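Local atomic coordinates of uncharacterized protein AF_0924 (PDB entry 3DT5), a protein that is of unknown function, probably sits in the cell membrane, and is represented here by its C-terminal domain, which binds a calcium ion. Residues 32-37 and 128-133; 64-69 and 95-100; 68-73 and 81-86. All blocks are in the same frame, centred on the assembly; numbering follows the deposited sequence. Where two conformers were deposited one is given.

Contact 1: residues 32-37 and 128-133; sequences KAFSSY and WLIGYK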
loop_
_atom_site.group_PDB
_atom_site.type_symbol
_atom_site.label_atom_id
_atom_site.label_comp_id
_atom_site.label_asym_id
_atom_site.label_seq_id
_atom_site.Cartn_x
_atom_site.Cartn_y
_atom_site.Cartn_z
ATOM N N LYS A 32 2.579 -0.523 4.830
ATOM C CA LYS A 32 3.017 -1.499 5.845
ATOM C C LYS A 32 2.728 -2.955 5.478
ATOM O O LYS A 32 3.557 -3.813 5.686
ATOM C CB LYS A 32 2.418 -1.166 7.200
ATOM C CG LYS A 32 3.131 0.063 7.781
ATOM C CD LYS A 32 3.106 0.122 9.278
ATOM C CE LYS A 32 1.872 0.838 9.765
ATOM N NZ LYS A 32 2.071 1.721 10.992
ATOM N N ALA A 33 1.544 -3.245 4.971
ATOM C CA ALA A 33 1.194 -4.619 4.564
ATOM C C ALA A 33 2.182 -5.209 3.576
ATOM O O ALA A 33 2.351 -6.429 3.543
ATOM C CB ALA A 33 -0.263 -4.658 3.943
ATOM N N PHE A 34 2.789 -4.365 2.739
ATOM C CA PHE A 34 3.740 -4.853 1.717
ATOM C C PHE A 34 5.207 -4.544 2.003
ATOM O O PHE A 34 6.057 -4.835 1.179
ATOM C CB PHE A 34 3.319 -4.322 0.334
ATOM C CG PHE A 34 2.094 -5.031 -0.190
ATOM C CD1 PHE A 34 2.223 -6.255 -0.835
ATOM C CD2 PHE A 34 0.819 -4.521 0.049
ATOM C CE1 PHE A 34 1.068 -6.938 -1.305
ATOM C CE2 PHE A 34 -0.327 -5.200 -0.409
ATOM C CZ PHE A 34 -0.181 -6.412 -1.079
ATOM N N SER A 35 5.491 -3.981 3.175
ATOM C CA SER A 35 6.860 -3.600 3.492
ATOM C C SER A 35 7.311 -3.849 4.944
ATOM O O SER A 35 8.509 -3.878 5.222
ATOM C CB SER A 35 7.103 -2.138 3.102
ATOM O OG SER A 35 6.416 -1.257 3.960
ATOM N N SER A 36 6.379 -4.022 5.864
ATOM C CA SER A 36 6.786 -4.265 7.223
ATOM C C SER A 36 6.566 -5.763 7.561
ATOM O O SER A 36 5.779 -6.451 6.908
ATOM C CB SER A 36 6.079 -3.287 8.165
ATOM O OG SER A 36 5.060 -3.907 8.895
ATOM N N TYR A 37 7.298 -6.290 8.524
ATOM C CA TYR A 37 7.213 -7.736 8.816
ATOM C C TYR A 37 5.927 -8.204 9.506
ATOM O O TYR A 37 5.671 -9.413 9.617
ATOM C CB TYR A 37 8.419 -8.159 9.651
ATOM C CG TYR A 37 9.707 -8.133 8.885
ATOM C CD1 TYR A 37 9.711 -8.053 7.498
ATOM C CD2 TYR A 37 10.935 -8.217 9.547
ATOM C CE1 TYR A 37 10.891 -8.039 6.779
ATOM C CE2 TYR A 37 12.133 -8.203 8.829
ATOM C CZ TYR A 37 12.087 -8.122 7.444
ATOM O OH TYR A 37 13.242 -8.084 6.717
ATOM N N TRP A 128 9.816 -3.655 -1.279
ATOM C CA TRP A 128 8.522 -4.346 -1.268
ATOM C C TRP A 128 8.769 -5.825 -0.936
ATOM O O TRP A 128 9.695 -6.445 -1.490
ATOM C CB TRP A 128 7.848 -4.197 -2.617
ATOM C CG TRP A 128 7.599 -2.753 -2.964
ATOM C CD1 TRP A 128 7.947 -2.110 -4.119
ATOM C CD2 TRP A 128 6.948 -1.779 -2.129
ATOM N NE1 TRP A 128 7.531 -0.787 -4.069
ATOM C CE2 TRP A 128 6.917 -0.560 -2.857
ATOM C CE3 TRP A 128 6.344 -1.828 -0.860
ATOM C CZ2 TRP A 128 6.304 0.601 -2.344
ATOM C CZ3 TRP A 128 5.717 -0.663 -0.352
ATOM C CH2 TRP A 128 5.722 0.528 -1.093
ATOM N N LEU A 129 7.996 -6.371 -0.020
ATOM C CA LEU A 129 8.199 -7.769 0.401
ATOM C C LEU A 129 7.352 -8.696 -0.509
ATOM O O LEU A 129 6.369 -9.308 -0.066
ATOM C CB LEU A 129 7.841 -7.941 1.873
ATOM C CG LEU A 129 8.777 -7.164 2.826
ATOM C CD1 LEU A 129 8.309 -7.263 4.221
ATOM C CD2 LEU A 129 10.258 -7.600 2.772
ATOM N N ILE A 130 7.722 -8.734 -1.791
ATOM C CA ILE A 130 6.970 -9.472 -2.779
ATOM C C ILE A 130 7.927 -10.318 -3.637
ATOM O O ILE A 130 9.080 -9.937 -3.860
ATOM C CB ILE A 130 6.117 -8.537 -3.669
ATOM C CG1 ILE A 130 6.980 -7.490 -4.430
ATOM C CG2 ILE A 130 4.930 -7.865 -2.839
ATOM C CD1 ILE A 130 6.200 -6.728 -5.519
ATOM N N GLY A 131 7.437 -11.448 -4.133
ATOM C CA GLY A 131 8.273 -12.356 -4.960
ATOM C C GLY A 131 7.421 -13.280 -5.793
ATOM O O GLY A 131 6.228 -13.410 -5.548
ATOM N N TYR A 132 8.005 -13.900 -6.812
ATOM C CA TYR A 132 7.316 -15.019 -7.424
ATOM C C TYR A 132 8.242 -16.199 -7.771
ATOM O O TYR A 132 7.736 -17.286 -8.038
ATOM C CB TYR A 132 6.521 -14.571 -8.659
ATOM C CG TYR A 132 7.408 -14.168 -9.784
ATOM C CD1 TYR A 132 7.749 -15.062 -10.807
ATOM C CD2 TYR A 132 7.960 -12.898 -9.803
ATOM C CE1 TYR A 132 8.620 -14.659 -11.857
ATOM C CE2 TYR A 132 8.819 -12.476 -10.833
ATOM C CZ TYR A 132 9.146 -13.344 -11.848
ATOM O OH TYR A 132 9.994 -12.888 -12.828
ATOM N N LYS A 133 9.565 -16.002 -7.791
ATOM C CA LYS A 133 10.472 -17.082 -8.259
ATOM C C LYS A 133 11.392 -17.729 -7.211
ATOM O O LYS A 133 12.533 -17.274 -6.993
ATOM C CB LYS A 133 11.248 -16.690 -9.534
ATOM C CG LYS A 133 11.999 -15.363 -9.489
ATOM C CD LYS A 133 13.034 -15.366 -10.618
ATOM C CE LYS A 133 13.209 -13.982 -11.272
ATOM N NZ LYS A 133 13.973 -14.160 -12.588
#
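L129 pushes its branched end against the backbone of S35 and S36, toward the end of 32-37, where its methyls fill the hollow between that backbone and the edge of the Y37 ring. CD1 settles 3.5 Å from S35 O and meets the Y37 rim in the ring plane, 3.7 Å from Y37 CD1. With CG swung anti to its own carbonyl carbon (chi1 -66°), the leucine leans into this hollow while its backbone, at the centre of an inverse gamma turn, stays bonded: L129 N gives F34 O a nearly straight hydrogen bond, 2.7 Å long and 176° at the hydrogen. The same oxygen lies in the plane of the W128 indole, at its edge, 3.6 Å from CE3. W128 reaches across to S35, whose CB is 4.0 Å from CZ3, while W128 NE1 is hydrogen-bonded to D99 OD1. I130 CG2 butts against the edge of the F34 ring, itself stacked on W94. Shortening L129 to an alanine would probably open a gap beside S35 and remove one of the apolar groups at the Y37 edge. The chemistry is thus one firm backbone bond among apolar contacts, tying the chain at F34 to the residue just before strand 130-131 without any charge pairing.

Contact 2: residues 64-69 and 95-100; sequences RVLPMH and KEALDV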
loop_
_atom_site.group_PDB
_atom_site.type_symbol
_atom_site.label_atom_id
_atom_site.label_comp_id
_atom_site.label_asym_id
_atom_site.label_seq_id
_atom_site.Cartn_x
_atom_site.Cartn_y
_atom_site.Cartn_z
ATOM N N ARG A 64 -6.159 3.725 -11.178
ATOM C CA ARG A 64 -5.950 3.137 -12.516
ATOM C C ARG A 64 -5.237 1.785 -12.509
ATOM O O ARG A 64 -5.468 0.956 -13.393
ATOM C CB ARG A 64 -5.211 4.122 -13.425
ATOM C CG ARG A 64 -6.266 5.131 -13.916
ATOM C CD ARG A 64 -5.766 6.315 -14.563
ATOM N NE ARG A 64 -6.880 6.783 -15.375
ATOM C CZ ARG A 64 -7.017 8.014 -15.851
ATOM N NH1 ARG A 64 -6.112 8.950 -15.579
ATOM N NH2 ARG A 64 -8.075 8.303 -16.612
ATOM N N VAL A 65 -4.317 1.608 -11.565
ATOM C CA VAL A 65 -3.427 0.437 -11.597
ATOM C C VAL A 65 -3.606 -0.473 -10.399
ATOM O O VAL A 65 -3.089 -1.585 -10.397
ATOM C CB VAL A 65 -1.885 0.831 -11.738
ATOM C CG1 VAL A 65 -1.634 1.595 -13.069
ATOM C CG2 VAL A 65 -1.434 1.680 -10.560
ATOM N N LEU A 66 -4.335 -0.032 -9.373
ATOM C CA LEU A 66 -4.412 -0.828 -8.142
ATOM C C LEU A 66 -5.303 -2.061 -8.392
ATOM O O LEU A 66 -6.464 -1.884 -8.816
ATOM C CB LEU A 66 -5.012 0.019 -6.999
ATOM C CG LEU A 66 -5.156 -0.640 -5.611
ATOM C CD1 LEU A 66 -3.741 -0.916 -4.992
ATOM C CD2 LEU A 66 -6.013 0.294 -4.704
ATOM N N PRO A 67 -4.782 -3.300 -8.181
ATOM C CA PRO A 67 -5.613 -4.483 -8.398
ATOM C C PRO A 67 -6.852 -4.496 -7.472
ATOM O O PRO A 67 -6.856 -3.868 -6.398
ATOM C CB PRO A 67 -4.676 -5.663 -7.995
ATOM C CG PRO A 67 -3.249 -5.093 -8.229
ATOM C CD PRO A 67 -3.420 -3.666 -7.739
HETATM N N MSE A 68 -7.885 -5.207 -7.922
HETATM C CA MSE A 68 -9.152 -5.343 -7.201
HETATM C C MSE A 68 -9.150 -6.521 -6.237
HETATM O O MSE A 68 -9.968 -6.588 -5.326
HETATM C CB MSE A 68 -10.259 -5.660 -8.214
HETATM C CG MSE A 68 -11.563 -5.032 -7.858
HETATM SE SE MSE A 68 -11.355 -3.154 -8.288
HETATM C CE MSE A 68 -9.977 -3.245 -9.698
ATOM N N HIS A 69 -8.268 -7.471 -6.493
ATOM C CA HIS A 69 -8.261 -8.760 -5.817
ATOM C C HIS A 69 -6.853 -9.077 -5.360
ATOM O O HIS A 69 -5.900 -8.704 -6.020
ATOM C CB HIS A 69 -8.721 -9.877 -6.755
ATOM C CG HIS A 69 -10.125 -9.724 -7.247
ATOM N ND1 HIS A 69 -11.222 -9.874 -6.429
ATOM C CD2 HIS A 69 -10.616 -9.436 -8.478
ATOM C CE1 HIS A 69 -12.328 -9.675 -7.128
ATOM N NE2 HIS A 69 -11.989 -9.394 -8.372
ATOM N N LYS A 95 3.770 -4.999 -8.208
ATOM C CA LYS A 95 4.983 -4.179 -8.123
ATOM C C LYS A 95 4.745 -2.754 -8.690
ATOM O O LYS A 95 5.131 -1.748 -8.110
ATOM C CB LYS A 95 6.135 -4.862 -8.854
ATOM C CG LYS A 95 7.467 -4.146 -8.571
ATOM C CD LYS A 95 8.473 -4.275 -9.716
ATOM C CE LYS A 95 9.245 -2.937 -9.857
ATOM N NZ LYS A 95 9.968 -2.872 -11.179
ATOM N N GLU A 96 4.101 -2.696 -9.847
ATOM C CA GLU A 96 3.749 -1.439 -10.490
ATOM C C GLU A 96 2.831 -0.586 -9.582
ATOM O O GLU A 96 3.031 0.621 -9.417
ATOM C CB GLU A 96 3.076 -1.795 -11.808
ATOM C CG GLU A 96 2.360 -0.703 -12.489
ATOM C CD GLU A 96 1.934 -1.113 -13.913
ATOM O OE1 GLU A 96 2.614 -1.985 -14.542
ATOM O OE2 GLU A 96 0.927 -0.544 -14.397
ATOM N N ALA A 97 1.817 -1.215 -9.003
ATOM C CA ALA A 97 0.872 -0.480 -8.158
ATOM C C ALA A 97 1.522 0.019 -6.871
ATOM O O ALA A 97 1.218 1.135 -6.450
ATOM C CB ALA A 97 -0.369 -1.321 -7.854
ATOM N N LEU A 98 2.377 -0.799 -6.245
ATOM C CA LEU A 98 3.076 -0.370 -5.027
ATOM C C LEU A 98 3.963 0.844 -5.294
ATOM O O LEU A 98 4.024 1.755 -4.464
ATOM C CB LEU A 98 3.896 -1.519 -4.382
ATOM C CG LEU A 98 3.006 -2.636 -3.813
ATOM C CD1 LEU A 98 3.858 -3.865 -3.449
ATOM C CD2 LEU A 98 2.289 -2.122 -2.598
ATOM N N ASP A 99 4.606 0.866 -6.450
ATOM C CA ASP A 99 5.463 2.023 -6.825
ATOM C C ASP A 99 4.622 3.296 -6.996
ATOM O O ASP A 99 5.007 4.390 -6.525
ATOM C CB ASP A 99 6.254 1.707 -8.077
ATOM C CG ASP A 99 7.472 0.783 -7.800
ATOM O OD1 ASP A 99 7.967 0.693 -6.622
ATOM O OD2 ASP A 99 7.948 0.172 -8.792
ATOM N N VAL A 100 3.462 3.149 -7.654
ATOM C CA VAL A 100 2.485 4.264 -7.728
ATOM C C VAL A 100 1.949 4.669 -6.344
ATOM O O VAL A 100 1.845 5.855 -6.059
ATOM C CB VAL A 100 1.294 3.968 -8.692
ATOM C CG1 VAL A 100 0.308 5.136 -8.704
ATOM C CG2 VAL A 100 1.832 3.758 -10.121
#
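V65 and V100 meet through methyl groups set by their first torsions. In V65, a chi1 of -61° turns CG1 anti to the carbonyl carbon and leaves CG2 between the backbone N and that carbon, from where it faces helix 88-116. V100 has CG1 opposite its backbone N (chi1 179°), which places CG2 on the side of V65. The two CG2 methyls come within 3.9 Å, and V65 CG2 also rests over the helix backbone at A97 CA. The other methyl, V65 CG1, meets the end of E96, an extended side chain that crosses the valine at about a right angle and brings OE2 to 3.6 Å from CG1. This is a carboxylate oxygen beside a hydrocarbon, with no hydrogen bond between the segments.

The arrangement is a long helix packed against the chain leaving another helix, 60-65: L66 and P67 run on beside helix 88-116. The small side chain of A97 is consistent with the close approach, L66 CA lying 5.3 Å from A97 CA. Its CB points at the incoming chain and touches three successive residues, lying 3.7 Å from V65 O, 4.1 Å from L66 CA and 3.8 Å from P67 CD. The L66 side chain gives A97 a more distant contact, CD1 to CB at 4.4 Å, and packs on F26 of helix 16-35. P67 extends the packing along helix 88-116 to Q93 and W94. The carbonyl oxygens of L66 and P67 are hydrogen-bonded to the guanidinium nitrogens of R55.

Contact 3: residues 68-73 and 81-86; sequences MHFKFK and ANWTFY. With CA (calcium ion), chain B.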
loop_
_atom_site.group_PDB
_atom_site.type_symbol
_atom_site.label_atom_id
_atom_site.label_comp_id
_atom_site.label_asym_id
_atom_site.label_seq_id
_atom_site.Cartn_x
_atom_site.Cartn_y
_atom_site.Cartn_z
HETATM N N MSE A 68 -7.885 -5.207 -7.922
HETATM C CA MSE A 68 -9.152 -5.343 -7.201
HETATM C C MSE A 68 -9.150 -6.521 -6.237
HETATM O O MSE A 68 -9.968 -6.588 -5.326
HETATM C CB MSE A 68 -10.259 -5.660 -8.214
HETATM C CG MSE A 68 -11.563 -5.032 -7.858
HETATM SE SE MSE A 68 -11.355 -3.154 -8.288
HETATM C CE MSE A 68 -9.977 -3.245 -9.698
ATOM N N HIS A 69 -8.268 -7.471 -6.493
ATOM C CA HIS A 69 -8.261 -8.760 -5.817
ATOM C C HIS A 69 -6.853 -9.077 -5.360
ATOM O O HIS A 69 -5.900 -8.704 -6.020
ATOM C CB HIS A 69 -8.721 -9.877 -6.755
ATOM C CG HIS A 69 -10.125 -9.724 -7.247
ATOM N ND1 HIS A 69 -11.222 -9.874 -6.429
ATOM C CD2 HIS A 69 -10.616 -9.436 -8.478
ATOM C CE1 HIS A 69 -12.328 -9.675 -7.128
ATOM N NE2 HIS A 69 -11.989 -9.394 -8.372
ATOM N N PHE A 70 -6.706 -9.778 -4.245
ATOM C CA PHE A 70 -5.353 -10.067 -3.744
ATOM C C PHE A 70 -5.258 -11.454 -3.067
ATOM O O PHE A 70 -4.292 -12.182 -3.310
ATOM C CB PHE A 70 -4.889 -9.002 -2.738
ATOM C CG PHE A 70 -3.587 -9.364 -2.052
ATOM C CD1 PHE A 70 -2.386 -9.308 -2.757
ATOM C CD2 PHE A 70 -3.581 -9.824 -0.730
ATOM C CE1 PHE A 70 -1.173 -9.682 -2.131
ATOM C CE2 PHE A 70 -2.367 -10.202 -0.108
ATOM C CZ PHE A 70 -1.177 -10.114 -0.831
ATOM N N LYS A 71 -6.230 -11.760 -2.213
ATOM C CA LYS A 71 -6.220 -12.939 -1.331
ATOM C C LYS A 71 -5.786 -14.220 -2.026
ATOM O O LYS A 71 -5.002 -14.992 -1.483
ATOM C CB LYS A 71 -7.650 -13.248 -0.865
ATOM C CG LYS A 71 -8.108 -12.546 0.348
ATOM C CD LYS A 71 -9.533 -13.003 0.722
ATOM C CE LYS A 71 -9.581 -14.447 1.212
ATOM N NZ LYS A 71 -9.894 -14.567 2.690
ATOM N N PHE A 72 -6.399 -14.504 -3.172
ATOM C CA PHE A 72 -6.139 -15.766 -3.816
ATOM C C PHE A 72 -4.993 -15.719 -4.826
ATOM O O PHE A 72 -4.796 -16.660 -5.584
ATOM C CB PHE A 72 -7.448 -16.325 -4.389
ATOM C CG PHE A 72 -8.496 -16.555 -3.331
ATOM C CD1 PHE A 72 -8.280 -17.486 -2.308
ATOM C CD2 PHE A 72 -9.680 -15.811 -3.316
ATOM C CE1 PHE A 72 -9.247 -17.702 -1.293
ATOM C CE2 PHE A 72 -10.663 -15.998 -2.300
ATOM C CZ PHE A 72 -10.452 -16.957 -1.297
ATOM N N LYS A 73 -4.218 -14.640 -4.807
ATOM C CA LYS A 73 -3.106 -14.480 -5.734
ATOM C C LYS A 73 -1.773 -14.682 -5.061
ATOM O O LYS A 73 -0.750 -14.812 -5.733
ATOM C CB LYS A 73 -3.077 -13.066 -6.371
ATOM C CG LYS A 73 -4.388 -12.529 -6.957
ATOM C CD LYS A 73 -4.884 -13.338 -8.055
ATOM C CE LYS A 73 -5.456 -12.401 -9.111
ATOM N NZ LYS A 73 -6.897 -12.529 -9.146
ATOM N N ALA A 81 8.657 -13.285 5.471
ATOM C CA ALA A 81 7.972 -12.016 5.400
ATOM C C ALA A 81 7.532 -11.692 3.963
ATOM O O ALA A 81 6.822 -10.695 3.747
ATOM C CB ALA A 81 8.879 -10.866 5.970
ATOM N N ASN A 82 7.954 -12.490 2.973
ATOM C CA ASN A 82 7.614 -12.140 1.590
ATOM C C ASN A 82 6.264 -12.673 1.237
ATOM O O ASN A 82 5.902 -13.771 1.675
ATOM C CB ASN A 82 8.603 -12.725 0.576
ATOM C CG ASN A 82 9.971 -12.074 0.673
ATOM O OD1 ASN A 82 10.104 -10.865 0.956
ATOM N ND2 ASN A 82 11.007 -12.895 0.518
ATOM N N TRP A 83 5.531 -11.884 0.442
ATOM C CA TRP A 83 4.323 -12.358 -0.203
ATOM C C TRP A 83 4.774 -13.145 -1.450
ATOM O O TRP A 83 5.480 -12.619 -2.296
ATOM C CB TRP A 83 3.425 -11.185 -0.635
ATOM C CG TRP A 83 2.783 -10.460 0.513
ATOM C CD1 TRP A 83 3.145 -9.215 1.016
ATOM C CD2 TRP A 83 1.700 -10.925 1.307
ATOM N NE1 TRP A 83 2.315 -8.882 2.079
ATOM C CE2 TRP A 83 1.400 -9.901 2.250
ATOM C CE3 TRP A 83 0.898 -12.094 1.277
ATOM C CZ2 TRP A 83 0.381 -10.040 3.217
ATOM C CZ3 TRP A 83 -0.160 -12.200 2.217
ATOM C CH2 TRP A 83 -0.402 -11.178 3.162
ATOM N N THR A 84 4.379 -14.415 -1.527
ATOM C CA THR A 84 4.726 -15.249 -2.680
ATOM C C THR A 84 3.542 -15.184 -3.626
ATOM O O THR A 84 2.431 -15.588 -3.257
ATOM C CB THR A 84 4.956 -16.728 -2.283
ATOM O OG1 THR A 84 6.155 -16.806 -1.507
ATOM C CG2 THR A 84 5.140 -17.639 -3.550
ATOM N N PHE A 85 3.778 -14.682 -4.835
ATOM C CA PHE A 85 2.740 -14.652 -5.871
ATOM C C PHE A 85 2.833 -15.920 -6.703
ATOM O O PHE A 85 3.938 -16.376 -7.022
ATOM C CB PHE A 85 2.910 -13.440 -6.786
ATOM C CG PHE A 85 2.401 -12.181 -6.188
ATOM C CD1 PHE A 85 3.213 -11.429 -5.315
ATOM C CD2 PHE A 85 1.083 -11.778 -6.389
ATOM C CE1 PHE A 85 2.737 -10.269 -4.712
ATOM C CE2 PHE A 85 0.614 -10.607 -5.795
ATOM C CZ PHE A 85 1.445 -9.844 -4.954
ATOM N N TYR A 86 1.691 -16.471 -7.078
ATOM C CA TYR A 86 1.693 -17.680 -7.913
ATOM C C TYR A 86 1.826 -17.393 -9.396
ATOM O O TYR A 86 2.348 -18.211 -10.107
ATOM C CB TYR A 86 0.504 -18.583 -7.602
ATOM C CG TYR A 86 0.528 -19.002 -6.145
ATOM C CD1 TYR A 86 1.539 -19.831 -5.661
ATOM C CD2 TYR A 86 -0.428 -18.506 -5.237
ATOM C CE1 TYR A 86 1.600 -20.174 -4.341
ATOM C CE2 TYR A 86 -0.383 -18.848 -3.923
ATOM C CZ TYR A 86 0.638 -19.688 -3.463
ATOM O OH TYR A 86 0.654 -20.053 -2.102
HETATM CA CA CA B . -3.628 -16.168 0.028
#
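F70 drives the edge of its ring into the face of W83, a T-shaped stack in which the phenylalanine and the six-membered indole ring stand almost perpendicular, at 83°, with centroids 4.9 Å apart. The leading atom is F70 CZ, which sits above the indole toward its rim and comes to 3.6 Å from W83 CE3. What carries the ring there is a first torsion that sets CG opposite the backbone N (chi1 172°), sending it across to the strand. A second neighbour meets the F70 rim: F85 CZ lies 3.9 Å from F70 CE1, the two side chains crossing at about a right angle. One phenylalanine edge thus touches both aromatic residues that flank T84 in strand 83-85.

Farther along, the contact becomes polar. Y86 N donates to K73 O over 3.2 Å, and the same oxygen receives a CA-H...O contact from F85 CA at 3.5 Å. Between F70 and K73 the chain turns, with K73 N bonded back to F70 O, and K71 O binds the calcium ion at 2.4 Å. E44, A74 and D75 also supply oxygen ligands, and the hydroxyl of Y86 is hydrogen-bonded to the other carboxylate oxygen of D75, a second-shell contact consistent with holding that ligand in place.

Helix 43-52 packs on F70 and W83 through I47, F85 rests on F91 of helix 88-116, and strand 83-85 runs between strands 74-75 and 130-131 in the small mixed sheet.

The three contacts show how a small, mostly helical domain can be closed by contacts that span very different lengths of chain (91, 26 and 8 residues). Contact 1 joins the far end of the first helix to the C-terminal segment, and contacts 2 and 3 are nested within the loop it closes. Contacts 2 and 3 start from the same run of chain, sharing M68 and H69, with centres about 12 Å apart. Contacts 1 and 3, centres about 10 Å apart, meet in the sheet, where strands 130-131 and 83-85 are parallel neighbours. Contacts 1 and 2, centres about 14 Å apart, touch through helix 88-116. This helix and the sheet therefore connect the C-terminal segment to the calcium-binding region.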